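Local coordinates for protein putative acetyltransferase Sthe_0691 (Sphaerobacter thermophilus, PDB 3SHP) that probably transfers an acetyl group from acetyl-CoA to a still unidentified acceptor, as a putative acetyltransferase whose fold resembles that of the GNAT family, at residues V14-M19 / H60-V65; S33-N38 / S75-F80; A85-H90 / I122-A127. All blocks are in the same frame, centred on the assembly; numbering follows the deposited sequence. Where two conformers were deposited one is given.

Contact 1: residues V14-M19 / H60-V65; sequences VYLRAM and HLLAIV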
loop_
_atom_site.group_PDB
_atom_site.type_symbol
_atom_site.label_atom_id
_atom_site.label_comp_id
_atom_site.label_asym_id
_atom_site.label_seq_id
_atom_site.Cartn_x
_atom_site.Cartn_y
_atom_site.Cartn_z
ATOM N N VAL A 14 -22.631 -0.567 31.585
ATOM C CA VAL A 14 -22.476 0.427 30.539
ATOM C C VAL A 14 -23.767 1.198 30.258
ATOM O O VAL A 14 -24.854 0.745 30.593
ATOM C CB VAL A 14 -22.007 -0.214 29.202
ATOM C CG1 VAL A 14 -20.696 -1.041 29.412
ATOM C CG2 VAL A 14 -23.124 -1.054 28.600
ATOM N N TYR A 15 -23.630 2.352 29.619
ATOM C CA TYR A 15 -24.786 3.008 29.062
ATOM C C TYR A 15 -24.499 3.456 27.661
ATOM O O TYR A 15 -23.335 3.585 27.276
ATOM C CB TYR A 15 -25.280 4.160 29.929
ATOM C CG TYR A 15 -24.376 5.350 30.075
ATOM C CD1 TYR A 15 -24.527 6.485 29.266
ATOM C CD2 TYR A 15 -23.416 5.379 31.075
ATOM C CE1 TYR A 15 -23.711 7.596 29.426
ATOM C CE2 TYR A 15 -22.608 6.477 31.248
ATOM C CZ TYR A 15 -22.756 7.584 30.419
ATOM O OH TYR A 15 -21.915 8.670 30.634
ATOM N N LEU A 16 -25.575 3.634 26.902
ATOM C CA LEU A 16 -25.522 4.051 25.521
ATOM C C LEU A 16 -26.110 5.435 25.416
ATOM O O LEU A 16 -27.139 5.746 26.037
ATOM C CB LEU A 16 -26.304 3.075 24.623
ATOM C CG LEU A 16 -25.598 1.778 24.178
ATOM C CD1 LEU A 16 -24.817 1.103 25.271
ATOM C CD2 LEU A 16 -26.625 0.803 23.655
ATOM N N ARG A 17 -25.445 6.263 24.621
ATOM C CA ARG A 17 -25.902 7.617 24.350
ATOM C C ARG A 17 -25.354 7.963 22.967
ATOM O O ARG A 17 -24.478 7.292 22.481
ATOM C CB ARG A 17 -25.338 8.587 25.393
ATOM C CG ARG A 17 -23.773 8.534 25.562
ATOM C CD ARG A 17 -23.222 9.899 26.004
ATOM N NE ARG A 17 -21.779 9.871 26.234
ATOM C CZ ARG A 17 -20.837 10.022 25.295
ATOM N NH1 ARG A 17 -21.163 10.225 24.009
ATOM N NH2 ARG A 17 -19.547 9.967 25.651
ATOM N N ALA A 18 -25.874 9.015 22.355
ATOM C CA ALA A 18 -25.393 9.469 21.056
ATOM C C ALA A 18 -23.886 9.694 21.105
ATOM O O ALA A 18 -23.374 10.342 22.020
ATOM C CB ALA A 18 -26.138 10.753 20.618
HETATM N N MSE A 19 -23.168 9.093 20.168
HETATM C CA MSE A 19 -21.736 9.359 20.020
HETATM C C MSE A 19 -21.580 10.782 19.492
HETATM O O MSE A 19 -22.319 11.205 18.596
HETATM C CB MSE A 19 -21.098 8.359 19.057
HETATM C CG MSE A 19 -19.594 8.492 18.960
HETATM SE SE MSE A 19 -18.884 6.841 18.309
HETATM C CE MSE A 19 -16.992 6.996 18.729
ATOM N N HIS A 60 -26.850 6.208 12.420
ATOM C CA HIS A 60 -26.641 6.729 13.761
ATOM C C HIS A 60 -25.493 6.028 14.422
ATOM O O HIS A 60 -25.126 4.902 14.042
ATOM C CB HIS A 60 -27.925 6.605 14.579
ATOM C CG HIS A 60 -29.050 7.416 14.016
ATOM N ND1 HIS A 60 -29.125 8.786 14.162
ATOM C CD2 HIS A 60 -30.116 7.058 13.250
ATOM C CE1 HIS A 60 -30.203 9.236 13.533
ATOM N NE2 HIS A 60 -30.824 8.205 12.975
ATOM N N LEU A 61 -24.919 6.713 15.394
ATOM C CA LEU A 61 -23.852 6.156 16.189
ATOM C C LEU A 61 -24.140 6.342 17.663
ATOM O O LEU A 61 -24.376 7.467 18.099
ATOM C CB LEU A 61 -22.575 6.901 15.869
ATOM C CG LEU A 61 -21.709 6.343 14.775
ATOM C CD1 LEU A 61 -20.533 7.339 14.579
ATOM C CD2 LEU A 61 -21.230 4.956 15.156
ATOM N N LEU A 62 -24.103 5.243 18.416
ATOM C CA LEU A 62 -24.233 5.286 19.844
ATOM C C LEU A 62 -22.881 4.942 20.462
ATOM O O LEU A 62 -22.234 3.971 20.043
ATOM C CB LEU A 62 -25.292 4.287 20.317
ATOM C CG LEU A 62 -26.740 4.487 19.830
ATOM C CD1 LEU A 62 -27.635 3.407 20.398
ATOM C CD2 LEU A 62 -27.278 5.879 20.224
ATOM N N ALA A 63 -22.443 5.739 21.430
ATOM C CA ALA A 63 -21.279 5.394 22.217
ATOM C C ALA A 63 -21.668 4.396 23.280
ATOM O O ALA A 63 -22.750 4.500 23.887
ATOM C CB ALA A 63 -20.731 6.632 22.880
ATOM N N ILE A 64 -20.793 3.436 23.537
ATOM C CA ILE A 64 -21.012 2.550 24.675
ATOM C C ILE A 64 -20.064 3.050 25.766
ATOM O O ILE A 64 -18.844 3.127 25.552
ATOM C CB ILE A 64 -20.719 1.102 24.316
ATOM C CG1 ILE A 64 -21.590 0.657 23.120
ATOM C CG2 ILE A 64 -20.872 0.179 25.556
ATOM C CD1 ILE A 64 -21.138 -0.698 22.502
ATOM N N VAL A 65 -20.617 3.424 26.915
ATOM C CA VAL A 65 -19.842 4.143 27.922
ATOM C C VAL A 65 -19.810 3.333 29.202
ATOM O O VAL A 65 -20.850 2.954 29.729
ATOM C CB VAL A 65 -20.433 5.569 28.203
ATOM C CG1 VAL A 65 -19.601 6.326 29.230
ATOM C CG2 VAL A 65 -20.589 6.400 26.911
#

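Contact 2: residues S33-N38 / S75-F80; sequences SRFPVN and SCRIEF. With SRT (S,R meso-tartaric acid), chain C.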
loop_
_atom_site.group_PDB
_atom_site.type_symbol
_atom_site.label_atom_id
_atom_site.label_comp_id
_atom_site.label_asym_id
_atom_site.label_seq_id
_atom_site.Cartn_x
_atom_site.Cartn_y
_atom_site.Cartn_z
ATOM N N SER A 33 -14.120 6.425 11.560
ATOM C CA SER A 33 -15.260 7.288 11.336
ATOM C C SER A 33 -15.830 7.200 9.933
ATOM O O SER A 33 -16.951 7.670 9.700
ATOM C CB SER A 33 -14.834 8.721 11.557
ATOM O OG SER A 33 -14.834 8.965 12.939
ATOM N N ARG A 34 -15.073 6.629 9.001
ATOM C CA ARG A 34 -15.530 6.602 7.626
ATOM C C ARG A 34 -16.695 5.628 7.504
ATOM O O ARG A 34 -16.818 4.686 8.299
ATOM C CB ARG A 34 -14.388 6.251 6.671
ATOM C CG ARG A 34 -13.130 7.133 6.828
ATOM C CD ARG A 34 -11.984 6.533 5.997
ATOM N NE ARG A 34 -11.708 5.151 6.420
ATOM C CZ ARG A 34 -10.840 4.330 5.844
ATOM N NH1 ARG A 34 -10.139 4.728 4.794
ATOM N NH2 ARG A 34 -10.687 3.098 6.313
ATOM N N PHE A 35 -17.583 5.903 6.553
ATOM C CA PHE A 35 -18.776 5.081 6.417
ATOM C C PHE A 35 -18.487 3.764 5.728
ATOM O O PHE A 35 -17.765 3.725 4.732
ATOM C CB PHE A 35 -19.904 5.836 5.717
ATOM C CG PHE A 35 -20.633 6.779 6.637
ATOM C CD1 PHE A 35 -21.692 6.322 7.434
ATOM C CD2 PHE A 35 -20.220 8.113 6.755
ATOM C CE1 PHE A 35 -22.374 7.178 8.317
ATOM C CE2 PHE A 35 -20.882 8.974 7.642
ATOM C CZ PHE A 35 -21.971 8.500 8.426
ATOM N N PRO A 36 -19.041 2.677 6.274
ATOM C CA PRO A 36 -19.031 1.404 5.549
ATOM C C PRO A 36 -20.214 1.400 4.566
ATOM O O PRO A 36 -21.002 2.367 4.554
ATOM C CB PRO A 36 -19.243 0.372 6.670
ATOM C CG PRO A 36 -20.139 1.102 7.647
ATOM C CD PRO A 36 -19.779 2.596 7.544
ATOM N N VAL A 37 -20.359 0.351 3.755
ATOM C CA VAL A 37 -21.517 0.318 2.826
ATOM C C VAL A 37 -22.854 0.142 3.551
ATOM O O VAL A 37 -23.873 0.674 3.116
ATOM C CB VAL A 37 -21.374 -0.695 1.654
ATOM C CG1 VAL A 37 -20.186 -0.302 0.769
ATOM C CG2 VAL A 37 -21.199 -2.149 2.156
ATOM N N ASN A 38 -22.835 -0.579 4.666
ATOM C CA ASN A 38 -24.039 -0.772 5.462
ATOM C C ASN A 38 -23.594 -1.103 6.884
ATOM O O ASN A 38 -22.381 -1.201 7.136
ATOM C CB ASN A 38 -24.886 -1.909 4.861
ATOM C CG ASN A 38 -24.067 -3.156 4.619
ATOM O OD1 ASN A 38 -23.345 -3.646 5.513
ATOM N ND2 ASN A 38 -24.147 -3.670 3.402
ATOM N N SER A 75 -18.693 1.357 20.328
ATOM C CA SER A 75 -19.716 2.083 19.611
ATOM C C SER A 75 -20.676 1.084 19.000
ATOM O O SER A 75 -20.337 -0.079 18.773
ATOM C CB SER A 75 -19.086 2.933 18.506
ATOM O OG SER A 75 -18.468 2.095 17.558
ATOM N N CYS A 76 -21.892 1.535 18.760
ATOM C CA CYS A 76 -22.854 0.710 18.077
ATOM C C CYS A 76 -23.267 1.494 16.848
ATOM O O CYS A 76 -23.858 2.586 16.964
ATOM C CB CYS A 76 -24.049 0.419 18.986
ATOM S SG CYS A 76 -25.335 -0.502 18.110
ATOM N N ARG A 77 -22.960 0.958 15.673
ATOM C CA ARG A 77 -23.360 1.633 14.445
ATOM C C ARG A 77 -24.698 1.118 13.931
ATOM O O ARG A 77 -24.878 -0.076 13.720
ATOM C CB ARG A 77 -22.297 1.517 13.362
ATOM C CG ARG A 77 -22.601 2.477 12.228
ATOM C CD ARG A 77 -21.606 2.391 11.078
ATOM N NE ARG A 77 -20.264 2.848 11.415
ATOM C CZ ARG A 77 -19.854 4.118 11.350
ATOM N NH1 ARG A 77 -20.697 5.098 10.986
ATOM N NH2 ARG A 77 -18.583 4.409 11.648
ATOM N N ILE A 78 -25.645 2.024 13.745
ATOM C CA ILE A 78 -26.956 1.622 13.326
ATOM C C ILE A 78 -27.313 2.264 11.985
ATOM O O ILE A 78 -27.072 3.463 11.781
ATOM C CB ILE A 78 -28.028 2.040 14.367
ATOM C CG1 ILE A 78 -27.681 1.500 15.769
ATOM C CG2 ILE A 78 -29.406 1.558 13.918
ATOM C CD1 ILE A 78 -28.484 2.177 16.894
ATOM N N GLU A 79 -27.923 1.477 11.095
ATOM C CA GLU A 79 -28.403 1.999 9.811
ATOM C C GLU A 79 -29.895 1.687 9.657
ATOM O O GLU A 79 -30.289 0.519 9.646
ATOM C CB GLU A 79 -27.558 1.418 8.652
ATOM C CG GLU A 79 -28.114 1.679 7.263
ATOM C CD GLU A 79 -27.738 0.613 6.223
ATOM O OE1 GLU A 79 -27.254 -0.495 6.588
ATOM O OE2 GLU A 79 -27.951 0.897 5.024
ATOM N N PHE A 80 -30.725 2.720 9.592
ATOM C CA PHE A 80 -32.153 2.511 9.363
ATOM C C PHE A 80 -32.453 2.574 7.881
ATOM O O PHE A 80 -31.894 3.413 7.155
ATOM C CB PHE A 80 -33.043 3.548 10.077
ATOM C CG PHE A 80 -33.037 3.434 11.575
ATOM C CD1 PHE A 80 -32.429 4.417 12.353
ATOM C CD2 PHE A 80 -33.628 2.349 12.211
ATOM C CE1 PHE A 80 -32.401 4.323 13.734
ATOM C CE2 PHE A 80 -33.605 2.240 13.616
ATOM C CZ PHE A 80 -32.988 3.230 14.373
HETATM O O1 SRT C . -26.378 10.594 6.793
HETATM O O11 SRT C . -27.665 9.880 8.396
HETATM C C1 SRT C . -26.536 10.275 7.995
HETATM C C2 SRT C . -25.326 10.364 8.932
HETATM O O2 SRT C . -25.491 9.584 10.130
HETATM C C3 SRT C . -25.002 11.779 9.420
HETATM O O3 SRT C . -25.639 12.766 8.606
HETATM C C4 SRT C . -23.503 12.010 9.495
HETATM O O4 SRT C . -22.805 12.002 8.446
HETATM O O41 SRT C . -22.992 12.220 10.620
HETATM O O HOH W 1 -18.939 7.563 11.497
HETATM O O HOH W 2 -26.353 1.501 2.903
#

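Contact 3: residues A85-H90 / I122-A127; sequences ASLRFH and ITVEIA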
loop_
_atom_site.group_PDB
_atom_site.type_symbol
_atom_site.label_atom_id
_atom_site.label_comp_id
_atom_site.label_asym_id
_atom_site.label_seq_id
_atom_site.Cartn_x
_atom_site.Cartn_y
_atom_site.Cartn_z
ATOM N N ALA A 85 -33.745 -2.053 10.633
ATOM C CA ALA A 85 -32.623 -1.536 11.389
ATOM C C ALA A 85 -31.515 -2.573 11.336
ATOM O O ALA A 85 -31.759 -3.750 11.605
ATOM C CB ALA A 85 -33.017 -1.284 12.814
ATOM N N SER A 86 -30.318 -2.129 10.957
ATOM C CA SER A 86 -29.144 -2.973 10.862
ATOM C C SER A 86 -28.063 -2.378 11.753
ATOM O O SER A 86 -27.916 -1.160 11.825
ATOM C CB SER A 86 -28.666 -3.040 9.410
ATOM O OG SER A 86 -29.713 -3.497 8.568
ATOM N N LEU A 87 -27.304 -3.229 12.428
ATOM C CA LEU A 87 -26.291 -2.749 13.364
ATOM C C LEU A 87 -25.120 -3.683 13.585
ATOM O O LEU A 87 -25.216 -4.901 13.397
ATOM C CB LEU A 87 -26.896 -2.424 14.718
ATOM C CG LEU A 87 -27.706 -3.489 15.417
ATOM C CD1 LEU A 87 -27.448 -3.399 16.909
ATOM C CD2 LEU A 87 -29.203 -3.292 15.099
ATOM N N ARG A 88 -24.021 -3.081 13.992
ATOM C CA ARG A 88 -22.809 -3.800 14.316
ATOM C C ARG A 88 -22.109 -3.036 15.432
ATOM O O ARG A 88 -22.384 -1.853 15.652
ATOM C CB ARG A 88 -21.913 -3.954 13.064
ATOM C CG ARG A 88 -21.097 -2.726 12.598
ATOM C CD ARG A 88 -19.890 -3.138 11.651
ATOM N NE ARG A 88 -20.359 -3.838 10.445
ATOM C CZ ARG A 88 -20.762 -3.236 9.321
ATOM N NH1 ARG A 88 -21.214 -3.964 8.296
ATOM N NH2 ARG A 88 -20.718 -1.906 9.214
ATOM N N PHE A 89 -21.227 -3.706 16.146
ATOM C CA PHE A 89 -20.558 -3.106 17.293
ATOM C C PHE A 89 -19.077 -3.044 16.993
ATOM O O PHE A 89 -18.546 -3.931 16.318
ATOM C CB PHE A 89 -20.772 -3.959 18.552
ATOM C CG PHE A 89 -22.215 -4.102 18.950
ATOM C CD1 PHE A 89 -22.810 -3.181 19.801
ATOM C CD2 PHE A 89 -22.979 -5.153 18.462
ATOM C CE1 PHE A 89 -24.144 -3.306 20.172
ATOM C CE2 PHE A 89 -24.323 -5.285 18.815
ATOM C CZ PHE A 89 -24.908 -4.361 19.686
ATOM N N HIS A 90 -18.421 -2.008 17.501
ATOM C CA HIS A 90 -16.981 -1.853 17.388
ATOM C C HIS A 90 -16.498 -1.620 18.812
ATOM O O HIS A 90 -16.786 -0.576 19.377
ATOM C CB HIS A 90 -16.615 -0.635 16.536
ATOM C CG HIS A 90 -17.095 -0.699 15.120
ATOM N ND1 HIS A 90 -16.390 -1.341 14.122
ATOM C CD2 HIS A 90 -18.200 -0.183 14.527
ATOM C CE1 HIS A 90 -17.045 -1.229 12.979
ATOM N NE2 HIS A 90 -18.143 -0.524 13.196
ATOM N N ILE A 122 -34.882 -6.385 12.231
ATOM C CA ILE A 122 -33.688 -5.990 12.980
ATOM C C ILE A 122 -32.602 -6.996 12.631
ATOM O O ILE A 122 -32.848 -8.211 12.667
ATOM C CB ILE A 122 -33.933 -6.022 14.515
ATOM C CG1 ILE A 122 -35.094 -5.096 14.899
ATOM C CG2 ILE A 122 -32.676 -5.619 15.288
ATOM C CD1 ILE A 122 -35.466 -5.102 16.425
ATOM N N THR A 123 -31.412 -6.488 12.305
ATOM C CA THR A 123 -30.350 -7.286 11.720
ATOM C C THR A 123 -29.050 -6.896 12.441
ATOM O O THR A 123 -28.669 -5.710 12.464
ATOM C CB THR A 123 -30.259 -7.039 10.177
ATOM O OG1 THR A 123 -31.508 -7.372 9.554
ATOM C CG2 THR A 123 -29.171 -7.879 9.519
ATOM N N VAL A 124 -28.401 -7.890 13.045
ATOM C CA VAL A 124 -27.209 -7.678 13.875
ATOM C C VAL A 124 -26.061 -8.615 13.467
ATOM O O VAL A 124 -26.248 -9.835 13.347
ATOM C CB VAL A 124 -27.518 -7.918 15.377
ATOM C CG1 VAL A 124 -26.361 -7.448 16.256
ATOM C CG2 VAL A 124 -28.829 -7.199 15.793
ATOM N N GLU A 125 -24.871 -8.051 13.297
ATOM C CA GLU A 125 -23.654 -8.828 13.034
ATOM C C GLU A 125 -23.076 -9.305 14.358
ATOM O O GLU A 125 -22.895 -8.480 15.292
ATOM C CB GLU A 125 -22.599 -7.963 12.342
ATOM C CG GLU A 125 -22.950 -7.511 10.946
ATOM C CD GLU A 125 -21.726 -6.918 10.187
ATOM O OE1 GLU A 125 -20.680 -6.649 10.833
ATOM O OE2 GLU A 125 -21.823 -6.717 8.949
ATOM N N ILE A 126 -22.810 -10.622 14.456
ATOM C CA ILE A 126 -22.172 -11.204 15.634
ATOM C C ILE A 126 -21.232 -12.340 15.236
ATOM O O ILE A 126 -21.644 -13.273 14.554
ATOM C CB ILE A 126 -23.197 -11.771 16.662
ATOM C CG1 ILE A 126 -24.309 -10.749 16.973
ATOM C CG2 ILE A 126 -22.475 -12.185 17.966
ATOM C CD1 ILE A 126 -25.465 -11.336 17.788
ATOM N N ALA A 127 -19.976 -12.270 15.667
ATOM C CA ALA A 127 -19.014 -13.288 15.269
ATOM C C ALA A 127 -19.325 -14.568 16.025
ATOM O O ALA A 127 -19.767 -14.514 17.165
ATOM C CB ALA A 127 -17.578 -12.828 15.548
HETATM O O HOH W 3 -32.284 -4.993 8.664
HETATM O O HOH W 4 -20.953 -6.417 15.547
#

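Contact 1: residues V14-M19 / H60-V65
Tyr15 and Arg17 both hold CG between the backbone N and the carbonyl carbon (chi1 66° and 53°), which swings the two long side chains back over Val65 and Ala63. The tyrosine ring turns one face to Val65 in a CH-pi contact, with Val65 CB 3.9 Å from the ring centroid and 14° off its normal; Val65 CG1 reaches the phenol end, 3.6 Å from Tyr15 CZ. Arg17 runs extended from CG to NE and lays a guanidinium face over Val65 CG2, 3.7 Å from Arg17 NE, and over Ala63 CB. Its NH1 donates to Ala18 O, which lies in the guanidinium plane, at 3.0 Å and also meets Asp23 in a salt bridge. Tyr15 OH hydrogen-bonds to Glu70. The strands pair antiparallel: Tyr15 and Val65 exchange two backbone hydrogen bonds, Ala63 N donates to Arg17 O while the return bond from Arg17 N is weak, and beyond the strand end Met19 N donates to Leu61 O at 2.9 Å. On the other face Leu16 CD1 lies alongside Ile64 CG1. That face packs on Val109 and Ala105 of helix 98-116; helix 21-26 brings Asp23 to the Arg17 face, and strand 72-80 pairs with 58-66.

Contact 2: residues S33-N38 / S75-F80
Arg77 reaches from its strand to the loop of Ser33 to Asn38, and most of the contact is built on it. CG lies anti to the backbone N (chi1 -167°), pointing the chain at the loop, and a bend at chi3 (-67°) then turns the guanidinium so that Pro36 CD lies over one face, 3.9 Å from Arg77 NE. Arg77 NH1 comes within 3.8 Å of Phe35 CE1, the ring and guanidinium planes being 60° apart. At the edge, in plane, a water accepts from Arg77 NH1 at 3.1 Å and donates to Ser33 O at 2.7 Å, tying the head to the loop backbone. A leucine in place of Arg77 would probably leave this water without its donor and the Ser33 carbonyl without its link to the strand.

Glu79 and Asn38 meet farther along. Glu79 OE1 packs on Asn38 CB at 3.3 Å, yet the polar partners of OE1 lie elsewhere: Glu79 thus ties its strand both to the loop, at Ala39 N, and to Arg149 of a third subunit, in a salt bridge. The far end of the Phe35 ring, at CZ, comes 3.6 Å from tartrate O4. Phe35, Arg58 and Trp59 line this pocket, and Asp97 of a second subunit also hydrogen-bonds to the ligand, so the meso-tartrate lies in a pocket at a subunit interface.

Contact 3: residues A85-H90 / I122-A127
Arg88 and Glu125 form the salt bridge of this contact. Their side chains lie side by side, and Arg88 grips the carboxylate side-on: NE donates to Glu125 OE1 at 2.9 Å and NH1 to Glu125 OE2 at 2.9 Å. Both oxygens lie near the guanidinium plane but are met from above the carboxylate plane, the two planes being 64° apart. Bending at chi3 (59°) is what brings NE and NH1 round to the acid. Arg41 makes a second salt bridge to Glu125 OE2, and Arg88 NH2 hydrogen-bonds to Asn38 O.

Backbone bonds join the strands in parallel, with Thr123 N to Ala85 O, Leu87 N to Thr123 O at 2.8 Å, and Glu125 N to Leu87 O at 3.2 Å. Beyond Leu87 direct pairing gives way to a water, which accepts from Phe89 N and donates to Glu125 O. Another water donates to Ser86 OG and bonds to Thr123 OG1, which also hydrogen-bonds to Gln165.

Apolar contacts gather on the sheet face packed against helix 98-116: Leu87 CG meets Val124 CG2 at 3.9 Å, and the edge of the Phe89 ring meets Val124 CG1. The strands and this helix make a beta-alpha-beta crossover, and their parting at a water is consistent with the splayed strands that take acetyl-CoA in GNAT enzymes. Chemically, a greasy face toward the helix is set against a buried Arg88-Glu125 pair with further partners in Arg41 and Asn38 O, which probably holds both in position.

In the fold
All three contacts reach one mixed sheet, which includes, in neighbouring order, strands 14-18, 58-66, 72-80, 84-91 and 121-127. Contact 1 joins 14-18 with 58-66, contact 3 joins 84-91 with 121-127, and contact 2 lays a loop on strand 72-80 between them. Their centres are about 13 Å (1 to 2), 10 Å (2 to 3) and 14 Å (1 to 3) apart. Along the chain contacts 1 and 2 interleave, while contact 3 follows both. Probable backbone hydrogen bonds, Leu62 to Cys76 and Glu79 to Ser86, join the neighbouring strands. Helix 98-116 packs on one face; the loop of contact 2 crosses the other, toward the tartrate pocket, so one continuous sheet separates helix from pocket.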